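Local coordinates for 5' nucleotidase family protein (Staphylococcus aureus subsp. aureus, PDB 4Q7F) that belongs to the 5'-nucleotidase family, pairing a calcineurin-like metallophosphoesterase domain with a C-terminal domain, and holds manganese and magnesium ions in this structure, at residues Tyr31-Tyr43 and Asp306-Asp318. Numbering follows the deposited sequence. Where two conformers were deposited one is given.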
loop_
_atom_site.group_PDB
_atom_site.type_symbol
_atom_site.label_atom_id
_atom_site.label_comp_id
_atom_site.label_asym_id
_atom_site.label_seq_id
_atom_site.Cartn_x
_atom_site.Cartn_y
_atom_site.Cartn_z
ATOM N N TYR A 31 -8.770 -7.665 -3.088
ATOM C CA TYR A 31 -9.798 -7.403 -4.087
ATOM C C TYR A 31 -9.963 -8.699 -4.894
ATOM O O TYR A 31 -9.277 -8.939 -5.883
ATOM C CB TYR A 31 -9.439 -6.235 -4.978
ATOM C CG TYR A 31 -9.545 -4.929 -4.231
ATOM C CD1 TYR A 31 -8.492 -4.450 -3.484
ATOM C CD2 TYR A 31 -10.736 -4.221 -4.214
ATOM C CE1 TYR A 31 -8.596 -3.259 -2.767
ATOM C CE2 TYR A 31 -10.857 -3.035 -3.496
ATOM C CZ TYR A 31 -9.780 -2.572 -2.772
ATOM O OH TYR A 31 -9.888 -1.412 -2.052
ATOM N N ILE A 32 -10.871 -9.530 -4.419
ATOM C CA ILE A 32 -11.151 -10.838 -4.987
ATOM C C ILE A 32 -12.328 -10.732 -5.964
ATOM O O ILE A 32 -12.263 -11.216 -7.093
ATOM C CB ILE A 32 -11.541 -11.814 -3.861
ATOM C CG1 ILE A 32 -10.429 -11.908 -2.811
ATOM C CG2 ILE A 32 -11.898 -13.192 -4.440
ATOM C CD1 ILE A 32 -9.098 -12.367 -3.331
ATOM N N PHE A 33 -13.410 -10.113 -5.507
ATOM C CA PHE A 33 -14.593 -9.917 -6.321
ATOM C C PHE A 33 -14.355 -8.846 -7.359
ATOM O O PHE A 33 -13.412 -8.093 -7.233
ATOM C CB PHE A 33 -15.771 -9.584 -5.447
ATOM C CG PHE A 33 -16.104 -10.680 -4.481
ATOM C CD1 PHE A 33 -16.703 -11.833 -4.923
ATOM C CD2 PHE A 33 -15.767 -10.577 -3.163
ATOM C CE1 PHE A 33 -16.982 -12.856 -4.055
ATOM C CE2 PHE A 33 -16.058 -11.600 -2.276
ATOM C CZ PHE A 33 -16.655 -12.744 -2.734
ATOM N N PRO A 34 -15.194 -8.796 -8.417
ATOM C CA PRO A 34 -15.004 -7.777 -9.463
ATOM C C PRO A 34 -15.661 -6.466 -9.080
ATOM O O PRO A 34 -16.663 -6.058 -9.708
ATOM C CB PRO A 34 -15.672 -8.415 -10.672
ATOM C CG PRO A 34 -16.745 -9.269 -10.074
ATOM C CD PRO A 34 -16.119 -9.857 -8.861
ATOM N N THR A 35 -15.117 -5.833 -8.032
ATOM C CA THR A 35 -15.643 -4.571 -7.507
ATOM C C THR A 35 -14.644 -3.842 -6.628
ATOM O O THR A 35 -13.808 -4.473 -5.975
ATOM C CB THR A 35 -16.914 -4.817 -6.665
ATOM O OG1 THR A 35 -17.408 -3.578 -6.141
ATOM C CG2 THR A 35 -16.622 -5.775 -5.506
ATOM N N ASP A 36 -14.753 -2.508 -6.590
ATOM C CA ASP A 36 -13.934 -1.676 -5.711
ATOM C C ASP A 36 -14.791 -1.225 -4.499
ATOM O O ASP A 36 -14.355 -0.425 -3.674
ATOM C CB ASP A 36 -13.342 -0.469 -6.458
ATOM C CG ASP A 36 -14.385 0.465 -7.019
ATOM O OD1 ASP A 36 -15.584 0.386 -6.669
ATOM O OD2 ASP A 36 -13.991 1.321 -7.828
ATOM N N PHE A 37 -16.020 -1.744 -4.439
ATOM C CA PHE A 37 -16.986 -1.496 -3.341
ATOM C C PHE A 37 -17.526 -0.064 -3.209
ATOM O O PHE A 37 -18.166 0.276 -2.212
ATOM C CB PHE A 37 -16.428 -1.992 -2.012
ATOM C CG PHE A 37 -16.059 -3.443 -2.020
ATOM C CD1 PHE A 37 -17.037 -4.422 -1.855
ATOM C CD2 PHE A 37 -14.744 -3.833 -2.209
ATOM C CE1 PHE A 37 -16.703 -5.765 -1.886
ATOM C CE2 PHE A 37 -14.404 -5.173 -2.229
ATOM C CZ PHE A 37 -15.385 -6.138 -2.054
ATOM N N THR A 38 -17.329 0.767 -4.217
ATOM C CA THR A 38 -17.871 2.120 -4.161
ATOM C C THR A 38 -19.409 2.068 -4.052
ATOM O O THR A 38 -20.025 2.961 -3.484
ATOM C CB THR A 38 -17.393 2.992 -5.335
ATOM O OG1 THR A 38 -17.623 2.324 -6.559
ATOM C CG2 THR A 38 -15.905 3.246 -5.222
ATOM N N SER A 39 -20.018 0.995 -4.551
ATOM C CA SER A 39 -21.471 0.795 -4.410
ATOM C C SER A 39 -21.747 -0.709 -4.430
ATOM O O SER A 39 -20.973 -1.473 -4.980
ATOM C CB SER A 39 -22.280 1.552 -5.488
ATOM O OG SER A 39 -22.028 1.074 -6.805
ATOM N N ARG A 40 -22.848 -1.111 -3.807
ATOM C CA ARG A 40 -23.219 -2.520 -3.659
ATOM C C ARG A 40 -23.195 -3.386 -4.898
ATOM O O ARG A 40 -22.649 -4.493 -4.865
ATOM C CB ARG A 40 -24.608 -2.618 -3.033
ATOM C CG ARG A 40 -25.083 -4.047 -2.835
ATOM C CD ARG A 40 -26.457 -4.121 -2.202
ATOM N NE ARG A 40 -26.762 -5.517 -1.921
ATOM C CZ ARG A 40 -26.621 -6.121 -0.738
ATOM N NH1 ARG A 40 -26.912 -7.408 -0.639
ATOM N NH2 ARG A 40 -26.210 -5.462 0.349
ATOM N N ASN A 41 -23.780 -2.892 -5.991
ATOM C CA ASN A 41 -23.915 -3.679 -7.224
ATOM C C ASN A 41 -22.784 -3.442 -8.238
ATOM O O ASN A 41 -22.799 -3.989 -9.346
ATOM C CB ASN A 41 -25.288 -3.381 -7.837
ATOM C CG ASN A 41 -26.438 -3.642 -6.856
ATOM O OD1 ASN A 41 -26.607 -4.753 -6.364
ATOM N ND2 ASN A 41 -27.233 -2.619 -6.588
ATOM N N GLN A 42 -21.795 -2.655 -7.835
ATOM C CA GLN A 42 -20.648 -2.309 -8.673
ATOM C C GLN A 42 -20.061 -3.591 -9.244
ATOM O O GLN A 42 -20.004 -4.623 -8.562
ATOM C CB GLN A 42 -19.601 -1.545 -7.834
ATOM C CG GLN A 42 -18.913 -0.342 -8.498
ATOM C CD GLN A 42 -17.617 -0.613 -9.238
ATOM O OE1 GLN A 42 -16.765 -1.413 -8.809
ATOM N NE2 GLN A 42 -17.415 0.127 -10.320
ATOM N N TYR A 43 -19.678 -3.530 -10.517
ATOM C CA TYR A 43 -19.061 -4.649 -11.214
ATOM C C TYR A 43 -18.060 -3.993 -12.137
ATOM O O TYR A 43 -18.404 -3.035 -12.821
ATOM C CB TYR A 43 -20.080 -5.439 -12.020
ATOM C CG TYR A 43 -19.568 -6.777 -12.479
ATOM C CD1 TYR A 43 -18.599 -6.879 -13.478
ATOM C CD2 TYR A 43 -20.064 -7.955 -11.915
ATOM C CE1 TYR A 43 -18.128 -8.126 -13.885
ATOM C CE2 TYR A 43 -19.609 -9.198 -12.322
ATOM C CZ TYR A 43 -18.639 -9.281 -13.292
ATOM O OH TYR A 43 -18.211 -10.529 -13.688
ATOM N N ASP A 306 -19.381 -18.375 -3.457
ATOM C CA ASP A 306 -18.678 -17.121 -3.589
ATOM C C ASP A 306 -19.670 -15.951 -3.654
ATOM O O ASP A 306 -19.440 -14.937 -3.033
ATOM C CB ASP A 306 -17.750 -17.129 -4.809
ATOM C CG ASP A 306 -16.567 -18.055 -4.644
ATOM O OD1 ASP A 306 -16.441 -18.729 -3.603
ATOM O OD2 ASP A 306 -15.735 -18.113 -5.558
ATOM N N GLN A 307 -20.753 -16.065 -4.414
ATOM C CA GLN A 307 -21.724 -14.965 -4.468
ATOM C C GLN A 307 -22.419 -14.795 -3.108
ATOM O O GLN A 307 -22.739 -13.677 -2.713
ATOM C CB GLN A 307 -22.738 -15.133 -5.608
ATOM C CG GLN A 307 -22.182 -14.931 -7.028
ATOM C CD GLN A 307 -21.871 -13.477 -7.405
ATOM O OE1 GLN A 307 -21.239 -12.726 -6.654
ATOM N NE2 GLN A 307 -22.283 -13.092 -8.615
ATOM N N HIS A 308 -22.634 -15.896 -2.382
ATOM C CA HIS A 308 -23.221 -15.795 -1.060
ATOM C C HIS A 308 -22.303 -14.982 -0.130
ATOM O O HIS A 308 -22.769 -14.111 0.584
ATOM C CB HIS A 308 -23.508 -17.170 -0.489
ATOM C CG HIS A 308 -24.086 -17.130 0.882
ATOM N ND1 HIS A 308 -25.261 -16.469 1.166
ATOM C CD2 HIS A 308 -23.664 -17.674 2.048
ATOM C CE1 HIS A 308 -25.538 -16.603 2.453
ATOM N NE2 HIS A 308 -24.587 -17.333 3.009
ATOM N N LEU A 309 -20.993 -15.240 -0.195
ATOM C CA LEU A 309 -20.019 -14.488 0.598
ATOM C C LEU A 309 -20.042 -13.008 0.213
ATOM O O LEU A 309 -20.052 -12.145 1.086
ATOM C CB LEU A 309 -18.621 -15.086 0.436
ATOM C CG LEU A 309 -17.434 -14.363 1.091
ATOM C CD1 LEU A 309 -17.664 -14.125 2.574
ATOM C CD2 LEU A 309 -16.149 -15.146 0.870
ATOM N N ARG A 310 -20.016 -12.707 -1.090
ATOM C CA ARG A 310 -20.117 -11.320 -1.570
ATOM C C ARG A 310 -21.361 -10.651 -0.954
ATOM O O ARG A 310 -21.298 -9.521 -0.510
ATOM C CB ARG A 310 -20.198 -11.303 -3.107
ATOM C CG ARG A 310 -20.651 -10.007 -3.796
ATOM C CD ARG A 310 -19.538 -9.034 -4.042
ATOM N NE ARG A 310 -19.989 -7.738 -4.557
ATOM C CZ ARG A 310 -19.946 -7.321 -5.829
ATOM N NH1 ARG A 310 -19.475 -8.087 -6.799
ATOM N NH2 ARG A 310 -20.369 -6.089 -6.125
ATOM N N LYS A 311 -22.486 -11.349 -0.945
ATOM C CA LYS A 311 -23.734 -10.784 -0.380
ATOM C C LYS A 311 -23.599 -10.452 1.102
ATOM O O LYS A 311 -24.040 -9.386 1.542
ATOM C CB LYS A 311 -24.927 -11.736 -0.572
ATOM C CG LYS A 311 -26.246 -11.186 -0.037
ATOM C CD LYS A 311 -27.336 -12.241 -0.096
ATOM C CE LYS A 311 -28.696 -11.677 0.299
ATOM N NZ LYS A 311 -28.750 -11.106 1.672
ATOM N N GLN A 312 -23.038 -11.387 1.873
ATOM C CA GLN A 312 -22.799 -11.167 3.303
ATOM C C GLN A 312 -21.922 -9.935 3.474
ATOM O O GLN A 312 -22.169 -9.089 4.334
ATOM C CB GLN A 312 -22.108 -12.371 3.920
ATOM C CG GLN A 312 -23.026 -13.577 4.111
ATOM C CD GLN A 312 -22.260 -14.813 4.524
ATOM O OE1 GLN A 312 -21.145 -15.059 4.047
ATOM N NE2 GLN A 312 -22.865 -15.626 5.383
ATOM N N LEU A 313 -20.908 -9.841 2.633
ATOM C CA LEU A 313 -19.992 -8.726 2.671
ATOM C C LEU A 313 -20.732 -7.424 2.380
ATOM O O LEU A 313 -20.620 -6.462 3.141
ATOM C CB LEU A 313 -18.861 -8.953 1.661
ATOM C CG LEU A 313 -17.896 -7.781 1.469
ATOM C CD1 LEU A 313 -17.332 -7.298 2.797
ATOM C CD2 LEU A 313 -16.779 -8.218 0.523
ATOM N N GLU A 314 -21.502 -7.391 1.294
ATOM C CA GLU A 314 -22.262 -6.170 0.954
ATOM C C GLU A 314 -23.261 -5.827 2.060
ATOM O O GLU A 314 -23.433 -4.659 2.429
ATOM C CB GLU A 314 -22.968 -6.324 -0.396
ATOM C CG GLU A 314 -22.023 -6.521 -1.587
ATOM C CD GLU A 314 -21.121 -5.345 -1.875
ATOM O OE1 GLU A 314 -21.318 -4.207 -1.317
ATOM O OE2 GLU A 314 -20.197 -5.556 -2.701
ATOM N N ASP A 315 -23.930 -6.846 2.600
ATOM C CA ASP A 315 -24.885 -6.608 3.683
ATOM C C ASP A 315 -24.193 -5.887 4.862
ATOM O O ASP A 315 -24.709 -4.910 5.389
ATOM C CB ASP A 315 -25.541 -7.909 4.136
ATOM C CG ASP A 315 -26.528 -8.471 3.099
ATOM O OD1 ASP A 315 -26.823 -7.811 2.068
ATOM O OD2 ASP A 315 -27.025 -9.585 3.315
ATOM N N TRP A 316 -23.005 -6.360 5.241
ATOM C CA TRP A 316 -22.247 -5.755 6.322
ATOM C C TRP A 316 -21.860 -4.333 5.960
ATOM O O TRP A 316 -21.983 -3.431 6.778
ATOM C CB TRP A 316 -21.005 -6.600 6.620
ATOM C CG TRP A 316 -20.205 -6.140 7.755
ATOM C CD1 TRP A 316 -20.510 -6.275 9.083
ATOM C CD2 TRP A 316 -18.904 -5.539 7.699
ATOM N NE1 TRP A 316 -19.488 -5.771 9.850
ATOM C CE2 TRP A 316 -18.494 -5.309 9.027
ATOM C CE3 TRP A 316 -18.052 -5.171 6.654
ATOM C CZ2 TRP A 316 -17.271 -4.716 9.338
ATOM C CZ3 TRP A 316 -16.843 -4.592 6.954
ATOM C CH2 TRP A 316 -16.452 -4.374 8.283
ATOM N N LEU A 317 -21.420 -4.133 4.716
ATOM C CA LEU A 317 -21.049 -2.808 4.263
ATOM C C LEU A 317 -22.216 -1.825 4.282
ATOM O O LEU A 317 -22.014 -0.624 4.450
ATOM C CB LEU A 317 -20.417 -2.887 2.875
ATOM C CG LEU A 317 -19.020 -3.514 2.904
ATOM C CD1 LEU A 317 -18.515 -3.710 1.496
ATOM C CD2 LEU A 317 -18.046 -2.642 3.701
ATOM N N ASP A 318 -23.436 -2.330 4.134
ATOM C CA ASP A 318 -24.620 -1.477 4.154
ATOM C C ASP A 318 -25.122 -1.140 5.546
ATOM O O ASP A 318 -26.047 -0.335 5.685
ATOM C CB ASP A 318 -25.761 -2.130 3.345
ATOM C CG ASP A 318 -25.502 -2.105 1.848
ATOM O OD1 ASP A 318 -24.688 -1.259 1.393
ATOM O OD2 ASP A 318 -26.117 -2.924 1.125
HETATM O O HOH W 1 -19.234 -3.601 -4.310
#
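Two arginines cross this contact in opposite senses, Arg40 from the loop to the helix and Arg310 from the helix into the loop. Arg40, extended from CG to NE, lays one guanidinium face over Glu314 CB and grips a single oxygen, Asp315 OD1, end-on with NH1 (2.7 Å) and NH2 (3.0 Å); its NH2 also meets Asp318 OD2 at 2.7 Å, and Lys311 NZ pairs with Asp315 OD2, completing a salt-bridge network. Bent at chi2 (86°), Arg310 sends NH2 into the loop, where the bond to Gln42 O (2.9 Å) is nearly straight at 160° and lies in both the carbonyl and guanidinium planes, whereas that to Arg40 O is more bent. The loop, which follows strand 19-25 of the calcineurin-like phosphoesterase fold, is thereby fastened to helix 304-317. Glu314 fixes the rotation of Arg310 by taking its NE on OE2 (2.9 Å), while Thr35 CG2 sits centrally over the guanidinium. A water joins Glu314 OE2 to Thr35 OG1 and Ser39 O; Arg378, from helix 377-383, pairs with Glu314 OE1 and Asp318 OD1. Arg310 CB makes a CH-pi contact with the Phe33 face, and Phe37 CE1 presses on Leu313 CD2 at 3.4 Å.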